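Local coordinates for uncharacterized protein (Bacteroides vulgatus, PDB 4R8O), which is of unknown function but belongs to the DUF3836 family and folds as a single-layer antiparallel beta sheet that probably evolved from beta-hairpin repeats, at residues E13-G17 and V18-E22. Sequence-based numbering, arbitrary orientation.
Sequences EEVNG and VVVSE
The flat carboxylate of Glu13 reaches over Ser21, its OE1 3.8 Å from Ser21 CB, while the carboxylate of Glu14 lies on the opposite sheet face, the one it shares with Val19. Glu13 shares its face with Val15, Val18 and Ser21; CG anti to the backbone N (chi1 168°) and an extended chain carry its carboxylate there. Val20 turns one methyl across Val15, CG2 standing 3.5 Å from Val15 CB, an apolar contact beside the turn. Four backbone hydrogen bonds join the strands at this end of the hairpin. Val15 and Val18 form a reciprocal pair, Val15 N to Val18 O at 2.9 Å and Val18 N to Val15 O at 3.1 Å, closing a type I' turn through Asn16 and Gly17, both at the positive phi it requires. Glu13 N reaches Ser21 O in a nearly straight bond (2.8 Å, 172°), whereas Glu13 O receives Val20 N at 2.9 Å. Glu13 is thus set against two residues, Val20 and Ser21: a classic beta bulge, shifting the register by one. The hairpin joins outermost strand 8-15 to strand 18-28. Beyond the latter, strand 31-42 continues the single layer, with Val20 backbone hydrogen-bonded to Tyr40 and Val19 O to the Tyr42 hydroxyl.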
ATOM      1  N   GLU A  13      10.834  -4.579   4.651  1.00 58.49           N
ATOM      2  CA  GLU A  13      10.875  -5.053   6.002  1.00 54.87           C
ATOM      3  C   GLU A  13      10.157  -6.381   6.013  1.00 63.26           C
ATOM      4  O   GLU A  13       8.960  -6.458   5.658  1.00 67.65           O
ATOM      5  CB  GLU A  13      10.142  -4.094   6.927  1.00 54.76           C
ATOM      6  CG  GLU A  13       9.908  -4.697   8.304  1.00 54.23           C
ATOM      7  CD  GLU A  13       9.095  -3.825   9.227  1.00 61.92           C
ATOM      8  OE1 GLU A  13       8.793  -2.642   8.883  1.00 65.58           O
ATOM      9  OE2 GLU A  13       8.718  -4.380  10.293  1.00 57.48           O
ATOM     10  N   GLU A  14      10.833  -7.385   6.545  1.00 64.08           N
ATOM     11  CA  GLU A  14      10.318  -8.751   6.594  1.00 74.57           C
ATOM     12  C   GLU A  14      10.040  -9.116   8.057  1.00 74.28           C
ATOM     13  O   GLU A  14      10.759  -8.673   8.948  1.00 81.06           O
ATOM     14  CB  GLU A  14      11.308  -9.709   5.955  1.00 81.38           C
ATOM     15  CG  GLU A  14      10.822 -11.157   5.904  1.00 90.31           C
ATOM     16  CD  GLU A  14      11.395 -11.977   4.742  1.00 97.91           C
ATOM     17  OE1 GLU A  14      11.422 -11.491   3.587  1.00101.41           O
ATOM     18  OE2 GLU A  14      11.800 -13.136   4.983  1.00104.46           O
ATOM     19  N   VAL A  15       8.970  -9.868   8.296  1.00 74.80           N
ATOM     20  CA  VAL A  15       8.625 -10.409   9.631  1.00 83.15           C
ATOM     21  C   VAL A  15       8.058 -11.794   9.356  1.00 88.37           C
ATOM     22  O   VAL A  15       7.108 -11.909   8.589  1.00 90.97           O
ATOM     23  CB  VAL A  15       7.575  -9.544  10.398  1.00 80.43           C
ATOM     24  CG1 VAL A  15       7.033 -10.252  11.634  1.00 81.15           C
ATOM     25  CG2 VAL A  15       8.171  -8.199  10.784  1.00 79.23           C
ATOM     26  N   ASN A  16       8.653 -12.824   9.967  1.00 90.31           N
ATOM     27  CA  ASN A  16       8.246 -14.225   9.783  1.00 89.86           C
ATOM     28  C   ASN A  16       8.106 -14.670   8.315  1.00 87.60           C
ATOM     29  O   ASN A  16       7.173 -15.405   7.969  1.00 89.22           O
ATOM     30  CB  ASN A  16       6.945 -14.512  10.557  1.00 89.87           C
ATOM     31  CG  ASN A  16       7.073 -14.284  12.058  1.00 90.65           C
ATOM     32  OD1 ASN A  16       8.159 -14.398  12.648  1.00 89.42           O
ATOM     33  ND2 ASN A  16       5.943 -13.986  12.694  1.00 87.21           N
ATOM     34  N   GLY A  17       9.010 -14.202   7.447  1.00 82.49           N
ATOM     35  CA  GLY A  17       9.021 -14.634   6.052  1.00 77.22           C
ATOM     36  C   GLY A  17       8.197 -13.784   5.117  1.00 78.45           C
ATOM     37  O   GLY A  17       8.322 -13.945   3.900  1.00 84.03           O
ATOM     38  N   VAL A  18       7.369 -12.886   5.660  1.00 72.39           N
ATOM     39  CA  VAL A  18       6.552 -12.022   4.839  1.00 68.48           C
ATOM     40  C   VAL A  18       6.911 -10.577   5.058  1.00 67.24           C
ATOM     41  O   VAL A  18       7.007 -10.115   6.191  1.00 67.96           O
ATOM     42  CB  VAL A  18       5.026 -12.192   5.053  1.00 69.42           C
ATOM     43  CG1 VAL A  18       4.582 -13.534   4.478  1.00 77.40           C
ATOM     44  CG2 VAL A  18       4.600 -12.056   6.509  1.00 65.64           C
ATOM     45  N   VAL A  19       7.027  -9.877   3.931  1.00 66.73           N
ATOM     46  CA  VAL A  19       7.156  -8.431   3.878  1.00 66.21           C
ATOM     47  C   VAL A  19       5.952  -7.661   4.431  1.00 66.40           C
ATOM     48  O   VAL A  19       4.898  -7.638   3.831  1.00 71.47           O
ATOM     49  CB  VAL A  19       7.468  -7.929   2.445  1.00 66.19           C
ATOM     50  CG1 VAL A  19       8.838  -8.409   2.017  1.00 69.10           C
ATOM     51  CG2 VAL A  19       6.443  -8.379   1.411  1.00 76.63           C
ATOM     52  N   VAL A  20       6.137  -7.017   5.580  1.00 70.75           N
ATOM     53  CA  VAL A  20       5.093  -6.268   6.294  1.00 64.54           C
ATOM     54  C   VAL A  20       5.049  -4.848   5.793  1.00 60.68           C
ATOM     55  O   VAL A  20       4.076  -4.131   5.996  1.00 67.12           O
ATOM     56  CB  VAL A  20       5.398  -6.259   7.817  1.00 67.48           C
ATOM     57  CG1 VAL A  20       4.363  -5.471   8.638  1.00 71.64           C
ATOM     58  CG2 VAL A  20       5.461  -7.689   8.303  1.00 64.08           C
ATOM     59  N   SER A  21       6.131  -4.423   5.181  1.00 60.02           N
ATOM     60  CA  SER A  21       6.247  -3.085   4.699  1.00 62.54           C
ATOM     61  C   SER A  21       7.343  -2.993   3.656  1.00 65.32           C
ATOM     62  O   SER A  21       8.295  -3.785   3.661  1.00 64.00           O
ATOM     63  CB  SER A  21       6.583  -2.159   5.861  1.00 62.42           C
ATOM     64  OG  SER A  21       6.882  -0.840   5.411  1.00 69.08           O
ATOM     65  N   GLU A  22       7.224  -1.986   2.805  1.00 63.06           N
ATOM     66  CA  GLU A  22       8.260  -1.678   1.841  1.00 62.37           C
ATOM     67  C   GLU A  22       8.310  -0.177   1.591  1.00 58.92           C
ATOM     68  O   GLU A  22       7.287   0.468   1.455  1.00 62.06           O
ATOM     69  CB  GLU A  22       7.962  -2.406   0.571  1.00 66.04           C
ATOM     70  CG  GLU A  22       9.102  -2.378  -0.398  1.00 71.58           C
ATOM     71  CD  GLU A  22       8.654  -2.689  -1.785  1.00 74.36           C
ATOM     72  OE1 GLU A  22       7.812  -1.932  -2.304  1.00 88.33           O
ATOM     73  OE2 GLU A  22       9.134  -3.683  -2.347  1.00 76.40           O
TER